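Long-range contacts in EGF family domain-containing protein (Toxoplasma gondii, PDB 4Z80), which binds a peptide of the RON2L1 protein, a pairing that probably helps build the moving junction through which the parasite enters host cells: residues 89-94 with 295-300; 158-163 with 191-196; 374-379 with 425-430. One frame throughout, in Å; residues are numbered along the deposited sequence. Where two conformers were deposited one is given.

Interaction 1: 89-94 with 295-300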
loop_
_atom_site.group_PDB
_atom_site.type_symbol
_atom_site.label_atom_id
_atom_site.label_comp_id
_atom_site.label_asym_id
_atom_site.label_seq_id
_atom_site.Cartn_x
_atom_site.Cartn_y
_atom_site.Cartn_z
ATOM N N TYR A 89 -2.601 -0.943 -14.586
ATOM C CA TYR A 89 -1.698 -1.537 -13.611
ATOM C C TYR A 89 -2.232 -1.474 -12.180
ATOM O O TYR A 89 -2.759 -0.444 -11.741
ATOM C CB TYR A 89 -0.349 -0.811 -13.633
ATOM C CG TYR A 89 0.589 -1.103 -14.784
ATOM C CD1 TYR A 89 0.671 -2.359 -15.363
ATOM C CD2 TYR A 89 1.435 -0.111 -15.254
ATOM C CE1 TYR A 89 1.563 -2.607 -16.400
ATOM C CE2 TYR A 89 2.319 -0.345 -16.279
ATOM C CZ TYR A 89 2.380 -1.589 -16.850
ATOM O OH TYR A 89 3.276 -1.807 -17.876
ATOM N N MET A 90 -2.050 -2.569 -11.446
ATOM C CA MET A 90 -2.167 -2.541 -9.990
ATOM C C MET A 90 -0.786 -2.337 -9.366
ATOM O O MET A 90 0.232 -2.709 -9.954
ATOM C CB MET A 90 -2.819 -3.828 -9.463
ATOM C CG MET A 90 -2.071 -5.104 -9.764
ATOM S SD MET A 90 -3.079 -6.533 -9.290
ATOM C CE MET A 90 -1.912 -7.843 -9.626
ATOM N N ALA A 91 -0.758 -1.737 -8.179
ATOM C CA ALA A 91 0.471 -1.609 -7.411
ATOM C C ALA A 91 0.959 -3.001 -7.021
ATOM O O ALA A 91 0.179 -3.823 -6.531
ATOM C CB ALA A 91 0.247 -0.747 -6.174
ATOM N N ALA A 92 2.243 -3.266 -7.238
ATOM C CA ALA A 92 2.801 -4.608 -7.090
ATOM C C ALA A 92 4.124 -4.568 -6.352
ATOM O O ALA A 92 4.790 -3.530 -6.304
ATOM C CB ALA A 92 2.988 -5.252 -8.450
ATOM N N GLY A 93 4.499 -5.722 -5.802
ATOM C CA GLY A 93 5.744 -5.887 -5.073
ATOM C C GLY A 93 5.468 -6.589 -3.760
ATOM O O GLY A 93 4.801 -6.038 -2.891
ATOM N N ALA A 94 5.988 -7.798 -3.607
ATOM C CA ALA A 94 5.633 -8.633 -2.456
ATOM C C ALA A 94 6.210 -8.190 -1.113
ATOM O O ALA A 94 5.676 -8.580 -0.078
ATOM C CB ALA A 94 6.048 -10.067 -2.720
ATOM N N HIS A 295 -3.450 3.246 -7.515
ATOM C CA HIS A 295 -2.265 2.415 -7.712
ATOM C C HIS A 295 -1.046 3.226 -8.139
ATOM O O HIS A 295 0.089 2.791 -7.948
ATOM C CB HIS A 295 -2.528 1.342 -8.758
ATOM C CG HIS A 295 -3.597 0.375 -8.370
ATOM N ND1 HIS A 295 -3.377 -0.669 -7.498
ATOM C CD2 HIS A 295 -4.897 0.297 -8.735
ATOM C CE1 HIS A 295 -4.500 -1.352 -7.347
ATOM N NE2 HIS A 295 -5.435 -0.788 -8.088
ATOM N N THR A 296 -1.293 4.396 -8.716
ATOM C CA THR A 296 -0.220 5.268 -9.192
ATOM C C THR A 296 0.754 5.570 -8.062
ATOM O O THR A 296 0.343 5.901 -6.952
ATOM C CB THR A 296 -0.801 6.597 -9.748
ATOM O OG1 THR A 296 -1.641 6.330 -10.879
ATOM C CG2 THR A 296 0.307 7.529 -10.189
ATOM N N GLN A 297 2.049 5.467 -8.348
ATOM C CA GLN A 297 3.074 5.834 -7.374
ATOM C C GLN A 297 3.920 7.039 -7.800
ATOM O O GLN A 297 4.528 7.692 -6.964
ATOM C CB GLN A 297 3.966 4.624 -7.109
ATOM C CG GLN A 297 3.262 3.541 -6.294
ATOM C CD GLN A 297 3.721 2.154 -6.678
ATOM O OE1 GLN A 297 4.839 1.753 -6.360
ATOM N NE2 GLN A 297 2.880 1.430 -7.403
ATOM N N ASP A 298 3.933 7.342 -9.097
ATOM C CA ASP A 298 4.700 8.472 -9.632
ATOM C C ASP A 298 3.949 9.053 -10.820
ATOM O O ASP A 298 3.541 8.313 -11.711
ATOM C CB ASP A 298 6.106 8.019 -10.051
ATOM C CG ASP A 298 7.058 9.180 -10.311
ATOM O OD1 ASP A 298 6.938 9.838 -11.362
ATOM O OD2 ASP A 298 7.959 9.408 -9.474
ATOM N N PHE A 299 3.776 10.368 -10.838
ATOM C CA PHE A 299 3.162 11.053 -11.974
ATOM C C PHE A 299 3.786 12.432 -12.039
ATOM O O PHE A 299 3.755 13.178 -11.064
ATOM C CB PHE A 299 1.640 11.136 -11.831
ATOM C CG PHE A 299 0.933 11.672 -13.058
ATOM C CD1 PHE A 299 1.175 11.120 -14.303
ATOM C CD2 PHE A 299 0.015 12.704 -12.959
ATOM C CE1 PHE A 299 0.526 11.596 -15.428
ATOM C CE2 PHE A 299 -0.639 13.183 -14.083
ATOM C CZ PHE A 299 -0.378 12.628 -15.321
ATOM N N ARG A 300 4.406 12.757 -13.169
ATOM C CA ARG A 300 5.149 14.008 -13.284
ATOM C C ARG A 300 5.097 14.550 -14.711
ATOM O O ARG A 300 5.946 15.350 -15.107
ATOM C CB ARG A 300 6.601 13.812 -12.842
ATOM C CG ARG A 300 7.380 12.816 -13.682
ATOM C CD ARG A 300 8.822 12.690 -13.209
ATOM N NE ARG A 300 8.952 11.936 -11.967
ATOM C CZ ARG A 300 10.080 11.833 -11.273
ATOM N NH1 ARG A 300 11.179 12.448 -11.696
ATOM N NH2 ARG A 300 10.104 11.116 -10.155
#
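The imidazole of His295 lies against the backbone of Met90 and Ala91 and so joins, within the apical membrane antigen fold, the loop after strand 289-291 to strand 89-91, which pairs antiparallel with strand 60-62. Its CG stands beside its own backbone N and anti to the carbonyl carbon (chi1 -63°), a setting that brings the ring against the strand backbone. One face then receives the CA of Met90, a CH-pi contact with CA 3.6 Å from the centroid of the His295 ring and displaced toward its rim. Met90 CB also rests 3.7 Å from CE1 of His295, while the extended remainder of the Met90 chain makes no contact with 295-300. The methyl of Ala91 sits at the edge of the imidazole, in its plane, and Ala91 N lies 2.9 Å from His295 ND1.

Ala91 CB is wedged between this ring and the amide of Gln297, whose NE2 is 3.6 Å from it. The Gln297 chain bends at chi2 and folds back over its own loop. Lys100 holds the amide through OE1, and Gly59 O, next to strand 60-62, accepts from NE2, so both polar ends of this buried group are engaged. The loop itself is tied to helix 80-84 by Asp80, which accepts from His295 N. Gln297 NE2 also donates an almost straight bond (172°) to His295 O, 3.2 Å away and in the plane of the Gln297 amide.

Interaction 2: 158-163 with 191-196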
loop_
_atom_site.group_PDB
_atom_site.type_symbol
_atom_site.label_atom_id
_atom_site.label_comp_id
_atom_site.label_asym_id
_atom_site.label_seq_id
_atom_site.Cartn_x
_atom_site.Cartn_y
_atom_site.Cartn_z
ATOM N N LEU A 158 -22.108 1.747 1.654
ATOM C CA LEU A 158 -23.287 1.057 2.206
ATOM C C LEU A 158 -23.093 0.830 3.705
ATOM O O LEU A 158 -22.058 1.176 4.261
ATOM C CB LEU A 158 -23.559 -0.267 1.474
ATOM C CG LEU A 158 -23.682 -0.136 -0.046
ATOM C CD1 LEU A 158 -23.891 -1.491 -0.704
ATOM C CD2 LEU A 158 -24.797 0.823 -0.427
ATOM N N THR A 159 -24.094 0.278 4.383
ATOM C CA THR A 159 -23.982 0.148 5.837
ATOM C C THR A 159 -22.908 -0.852 6.250
ATOM O O THR A 159 -22.300 -0.713 7.310
ATOM C CB THR A 159 -25.324 -0.274 6.491
ATOM O OG1 THR A 159 -25.824 -1.461 5.866
ATOM C CG2 THR A 159 -26.344 0.836 6.368
ATOM N N HIS A 160 -22.679 -1.860 5.418
ATOM C CA HIS A 160 -21.725 -2.911 5.748
ATOM C C HIS A 160 -21.387 -3.712 4.500
ATOM O O HIS A 160 -22.070 -3.618 3.479
ATOM C CB HIS A 160 -22.288 -3.830 6.843
ATOM C CG HIS A 160 -23.527 -4.558 6.432
ATOM N ND1 HIS A 160 -24.762 -3.948 6.374
ATOM C CD2 HIS A 160 -23.722 -5.844 6.049
ATOM C CE1 HIS A 160 -25.665 -4.827 5.970
ATOM N NE2 HIS A 160 -25.061 -5.984 5.766
ATOM N N CYS A 161 -20.308 -4.480 4.597
ATOM C CA CYS A 161 -19.823 -5.306 3.511
ATOM C C CYS A 161 -19.604 -6.735 4.014
ATOM O O CYS A 161 -18.944 -6.926 5.033
ATOM C CB CYS A 161 -18.520 -4.733 2.956
ATOM S SG CYS A 161 -17.844 -5.745 1.631
ATOM N N PRO A 162 -20.157 -7.742 3.316
ATOM C CA PRO A 162 -20.998 -7.676 2.113
ATOM C C PRO A 162 -22.398 -7.182 2.455
ATOM O O PRO A 162 -22.995 -7.701 3.401
ATOM C CB PRO A 162 -21.027 -9.127 1.623
ATOM C CG PRO A 162 -20.867 -9.929 2.869
ATOM C CD PRO A 162 -19.929 -9.137 3.740
ATOM N N TYR A 163 -22.913 -6.202 1.722
ATOM C CA TYR A 163 -24.195 -5.607 2.098
ATOM C C TYR A 163 -25.351 -6.600 1.937
ATOM O O TYR A 163 -26.301 -6.574 2.722
ATOM C CB TYR A 163 -24.491 -4.342 1.286
ATOM C CG TYR A 163 -25.886 -3.814 1.566
ATOM C CD1 TYR A 163 -26.154 -3.082 2.718
ATOM C CD2 TYR A 163 -26.939 -4.086 0.703
ATOM C CE1 TYR A 163 -27.429 -2.620 2.993
ATOM C CE2 TYR A 163 -28.216 -3.624 0.967
ATOM C CZ TYR A 163 -28.456 -2.896 2.111
ATOM O OH TYR A 163 -29.736 -2.452 2.367
ATOM N N PRO A 191 -20.043 -9.505 8.932
ATOM C CA PRO A 191 -19.734 -8.438 7.978
ATOM C C PRO A 191 -18.876 -7.329 8.571
ATOM O O PRO A 191 -18.797 -7.150 9.789
ATOM C CB PRO A 191 -21.113 -7.910 7.582
ATOM C CG PRO A 191 -21.988 -8.220 8.736
ATOM C CD PRO A 191 -21.456 -9.491 9.348
ATOM N N LEU A 192 -18.216 -6.598 7.679
ATOM C CA LEU A 192 -17.421 -5.445 8.050
ATOM C C LEU A 192 -18.336 -4.230 8.089
ATOM O O LEU A 192 -18.943 -3.885 7.083
ATOM C CB LEU A 192 -16.289 -5.251 7.049
ATOM C CG LEU A 192 -15.238 -4.172 7.326
ATOM C CD1 LEU A 192 -14.529 -4.409 8.650
ATOM C CD2 LEU A 192 -14.250 -4.146 6.164
ATOM N N ARG A 193 -18.435 -3.595 9.252
ATOM C CA ARG A 193 -19.432 -2.545 9.456
ATOM C C ARG A 193 -18.902 -1.147 9.162
ATOM O O ARG A 193 -17.839 -0.763 9.649
ATOM C CB ARG A 193 -19.942 -2.566 10.898
ATOM C CG ARG A 193 -20.471 -3.902 11.379
ATOM C CD ARG A 193 -21.928 -4.109 11.033
ATOM N NE ARG A 193 -22.434 -5.340 11.636
ATOM C CZ ARG A 193 -23.491 -6.012 11.196
ATOM N NH1 ARG A 193 -24.174 -5.580 10.142
ATOM N NH2 ARG A 193 -23.861 -7.128 11.805
ATOM N N PHE A 194 -19.667 -0.384 8.387
ATOM C CA PHE A 194 -19.398 1.034 8.172
ATOM C C PHE A 194 -20.336 1.825 9.069
ATOM O O PHE A 194 -19.897 2.566 9.945
ATOM C CB PHE A 194 -19.602 1.404 6.698
ATOM C CG PHE A 194 -19.310 2.855 6.360
ATOM C CD1 PHE A 194 -18.423 3.618 7.102
ATOM C CD2 PHE A 194 -19.932 3.440 5.271
ATOM C CE1 PHE A 194 -18.170 4.939 6.754
ATOM C CE2 PHE A 194 -19.679 4.757 4.921
ATOM C CZ PHE A 194 -18.804 5.503 5.662
ATOM N N LEU A 195 -21.632 1.645 8.839
ATOM C CA LEU A 195 -22.660 2.180 9.725
ATOM C C LEU A 195 -23.251 1.005 10.487
ATOM O O LEU A 195 -24.024 0.227 9.937
ATOM C CB LEU A 195 -23.731 2.932 8.936
ATOM C CG LEU A 195 -23.175 3.892 7.884
ATOM C CD1 LEU A 195 -24.304 4.609 7.158
ATOM C CD2 LEU A 195 -22.204 4.888 8.508
ATOM N N ASP A 196 -22.844 0.867 11.743
ATOM C CA ASP A 196 -23.247 -0.265 12.568
ATOM C C ASP A 196 -24.613 -0.008 13.186
ATOM O O ASP A 196 -24.737 0.708 14.176
ATOM C CB ASP A 196 -22.215 -0.528 13.663
ATOM C CG ASP A 196 -22.461 -1.839 14.387
ATOM O OD1 ASP A 196 -23.490 -2.490 14.106
ATOM O OD2 ASP A 196 -21.627 -2.214 15.237
#
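His160 holds CG between its backbone N and carbonyl carbon (chi1 63°), and Arg193 turns sharply at chi2 (-86°); together these torsions lay the two side chains side by side, pointing the same way. Arg193 NH1 comes over one face of the imidazole toward its rim, 3.9 Å from His160 CG. The ring and guanidinium planes are 57° apart, so the groups meet at a slant and do not stack flat. Tyr163 CA covers the opposite face of the imidazole, and Pro191 CB packs 3.7 Å from His160 CD2. Pro191 CG in turn sits over the centre of the guanidinium. The rotation of the His160 ring is further fixed by a hydrogen bond between its ND1 and Thr159 OG1, 2.8 Å long, in which either atom could donate.

Alongside these side chains runs a short antiparallel ladder. Cys161 and Leu192 form the hydrogen-bonded pair, with Cys161 N to Leu192 O at 2.9 Å and Leu192 N to Cys161 O at 2.8 Å; His160 and Arg193 are the non-hydrogen-bonded pair. Beyond it Thr159 O is gripped twice, by the amides of Phe194 and Leu195, which approach from the same face of its carbonyl plane. Leu158 O meets the edge of the Phe194 ring, 3.3 Å from CD2.

Cys161 forms a disulfide with Cys265 and precedes a cis proline. Ile25 of the peptide chain packs on Thr159 and Leu195, and Ser18 of that chain hydrogen-bonds to Tyr163 OH: residues flanking this disulfide-linked two-stranded ladder line part of the surface that holds the RON2L1 peptide.

Interaction 3: 374-379 with 425-430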
loop_
_atom_site.group_PDB
_atom_site.type_symbol
_atom_site.label_atom_id
_atom_site.label_comp_id
_atom_site.label_asym_id
_atom_site.label_seq_id
_atom_site.Cartn_x
_atom_site.Cartn_y
_atom_site.Cartn_z
ATOM N N SER A 374 29.801 11.017 -3.143
ATOM C CA SER A 374 30.674 11.570 -2.108
ATOM C C SER A 374 30.002 12.672 -1.287
ATOM O O SER A 374 29.072 13.332 -1.739
ATOM C CB SER A 374 31.959 12.110 -2.748
ATOM O OG SER A 374 32.763 11.049 -3.248
ATOM N N ASN A 375 30.497 12.860 -0.065
ATOM C CA ASN A 375 30.030 13.910 0.838
ATOM C C ASN A 375 28.517 13.895 1.067
ATOM O O ASN A 375 27.868 14.937 1.080
ATOM C CB ASN A 375 30.444 15.286 0.314
ATOM C CG ASN A 375 30.276 16.378 1.358
ATOM O OD1 ASN A 375 30.414 16.132 2.554
ATOM N ND2 ASN A 375 29.955 17.583 0.909
ATOM N N ALA A 376 27.968 12.704 1.255
ATOM C CA ALA A 376 26.546 12.532 1.512
ATOM C C ALA A 376 26.323 12.229 2.983
ATOM O O ALA A 376 27.248 11.807 3.672
ATOM C CB ALA A 376 25.985 11.408 0.660
ATOM N N THR A 377 25.102 12.456 3.452
ATOM C CA THR A 377 24.696 11.956 4.759
ATOM C C THR A 377 24.190 10.526 4.603
ATOM O O THR A 377 23.921 10.069 3.492
ATOM C CB THR A 377 23.584 12.796 5.396
ATOM O OG1 THR A 377 22.404 12.705 4.589
ATOM C CG2 THR A 377 23.995 14.267 5.546
ATOM N N ALA A 378 24.032 9.820 5.717
ATOM C CA ALA A 378 23.543 8.451 5.652
ATOM C C ALA A 378 22.099 8.426 5.147
ATOM O O ALA A 378 21.722 7.555 4.368
ATOM C CB ALA A 378 23.643 7.786 7.009
ATOM N N GLU A 379 21.294 9.379 5.595
ATOM C CA GLU A 379 19.919 9.490 5.112
ATOM C C GLU A 379 19.891 9.687 3.595
ATOM O O GLU A 379 19.098 9.049 2.899
ATOM C CB GLU A 379 19.193 10.641 5.805
ATOM C CG GLU A 379 17.754 10.821 5.344
ATOM C CD GLU A 379 17.060 11.967 6.052
ATOM O OE1 GLU A 379 17.719 12.655 6.863
ATOM O OE2 GLU A 379 15.857 12.184 5.807
ATOM N N GLY A 425 29.900 11.322 4.549
ATOM C CA GLY A 425 30.769 10.270 4.084
ATOM C C GLY A 425 30.432 9.874 2.663
ATOM O O GLY A 425 29.860 10.657 1.904
ATOM N N LYS A 426 30.782 8.643 2.322
ATOM C CA LYS A 426 30.663 8.143 0.967
ATOM C C LYS A 426 29.635 7.021 0.888
ATOM O O LYS A 426 29.636 6.125 1.731
ATOM C CB LYS A 426 32.025 7.652 0.492
ATOM C CG LYS A 426 32.211 7.663 -1.001
ATOM C CD LYS A 426 33.681 7.488 -1.335
ATOM C CE LYS A 426 33.988 7.834 -2.771
ATOM N NZ LYS A 426 35.057 8.873 -2.828
ATOM N N CYS A 427 28.759 7.098 -0.114
ATOM C CA CYS A 427 27.793 6.037 -0.410
ATOM C C CYS A 427 28.270 5.162 -1.528
ATOM O O CYS A 427 28.581 5.663 -2.602
ATOM C CB CYS A 427 26.452 6.590 -0.847
ATOM S SG CYS A 427 25.896 8.031 -0.023
ATOM N N PHE A 428 28.316 3.857 -1.298
ATOM C CA PHE A 428 28.682 2.897 -2.334
ATOM C C PHE A 428 27.461 2.087 -2.729
ATOM O O PHE A 428 26.827 1.475 -1.879
ATOM C CB PHE A 428 29.799 1.970 -1.857
ATOM C CG PHE A 428 31.079 2.684 -1.569
ATOM C CD1 PHE A 428 32.003 2.911 -2.572
ATOM C CD2 PHE A 428 31.356 3.142 -0.294
ATOM C CE1 PHE A 428 33.178 3.573 -2.305
ATOM C CE2 PHE A 428 32.533 3.805 -0.023
ATOM C CZ PHE A 428 33.443 4.021 -1.028
ATOM N N PHE A 429 27.138 2.079 -4.019
ATOM C CA PHE A 429 25.934 1.423 -4.523
ATOM C C PHE A 429 26.262 0.104 -5.209
ATOM O O PHE A 429 27.237 0.007 -5.966
ATOM C CB PHE A 429 25.196 2.343 -5.509
ATOM C CG PHE A 429 24.751 3.650 -4.927
ATOM C CD1 PHE A 429 23.637 3.718 -4.111
ATOM C CD2 PHE A 429 25.417 4.825 -5.232
ATOM C CE1 PHE A 429 23.212 4.924 -3.588
ATOM C CE2 PHE A 429 25.001 6.033 -4.708
ATOM C CZ PHE A 429 23.893 6.082 -3.880
ATOM N N TYR A 430 25.427 -0.906 -4.963
ATOM C CA TYR A 430 25.646 -2.251 -5.474
ATOM C C TYR A 430 24.436 -2.823 -6.193
ATOM O O TYR A 430 23.291 -2.545 -5.812
ATOM C CB TYR A 430 26.003 -3.189 -4.325
ATOM C CG TYR A 430 27.133 -2.712 -3.448
ATOM C CD1 TYR A 430 28.450 -2.768 -3.878
ATOM C CD2 TYR A 430 26.882 -2.229 -2.167
ATOM C CE1 TYR A 430 29.478 -2.345 -3.065
ATOM C CE2 TYR A 430 27.899 -1.798 -1.353
ATOM C CZ TYR A 430 29.195 -1.861 -1.800
ATOM O OH TYR A 430 30.202 -1.434 -0.974
#
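Asn375 and Ala376 both stand opposite the single residue Gly425, a G1 beta bulge in which Asn375 takes the positive-phi position (phi 54°, psi 43°) and turns the strand through a corner. Although Asn375 N is only 3.0 Å from Gly425 O, its angle is poor for a bond. The amide one residue on does the work: Ala376 N donates to Gly425 O over 2.9 Å, and Gly425 N returns a bond of 2.8 Å to Ala376 O, making the two residues an antiparallel hydrogen-bonded pair. Asn375 O is turned elsewhere and accepts from Arg424.

At the solvent-facing end of the contact, the Lys426 chain, extended up to a bend at its last torsion (chi4 124°), reaches across to Ser374. The ammonium is joined to the hydroxyl by one hydrogen bond, donated by Lys426 NZ to Ser374 OG over 3.2 Å, and CE of Lys426 lies 3.5 Å from the same oxygen. This link spans the strands on the Ser374 side of the bulge.

On the buried side the methyl of Ala376 faces the sulfur of Cys427, with CB and SG 3.4 Å apart; Cys427 was modelled in two conformers, so that distance is a doubtful guide to how tight the packing is. Its disulfide partner is Cys381, on helix 378-387. Thr377 is the N-cap of that helix, its side chain capping a backbone N just beyond.

Strand 371-377 is one of the two outermost strands of a four-stranded antiparallel sheet and strand 424-430 is its neighbour, so the bulge leads the chain from the sheet edge into a helix that is stapled back to the sheet by Cys381-Cys427, an architecture characteristic of PAN domains.

Overall arrangement
Interaction 2 is nested within the loop of chain closed by interaction 1, whereas interaction 3 follows both in series. The centre of interaction 1 lies about 9 Å from the centre of the chain, while interactions 2 and 3 lie on opposite sides of that centre, their own centres about 50 Å apart. Nearest atoms are about 17 Å apart between interactions 1 and 2, 16 Å between 1 and 3 and 34 Å between 2 and 3, so none touch. Interaction 1 sets a loop against a strand of a two-stranded sheet, interaction 2 joins strands 160-161 and 192-193, and interaction 3 lies within a four-stranded sheet. The bound peptide touches interaction 2 alone; the other two join parts of the fold within the chain.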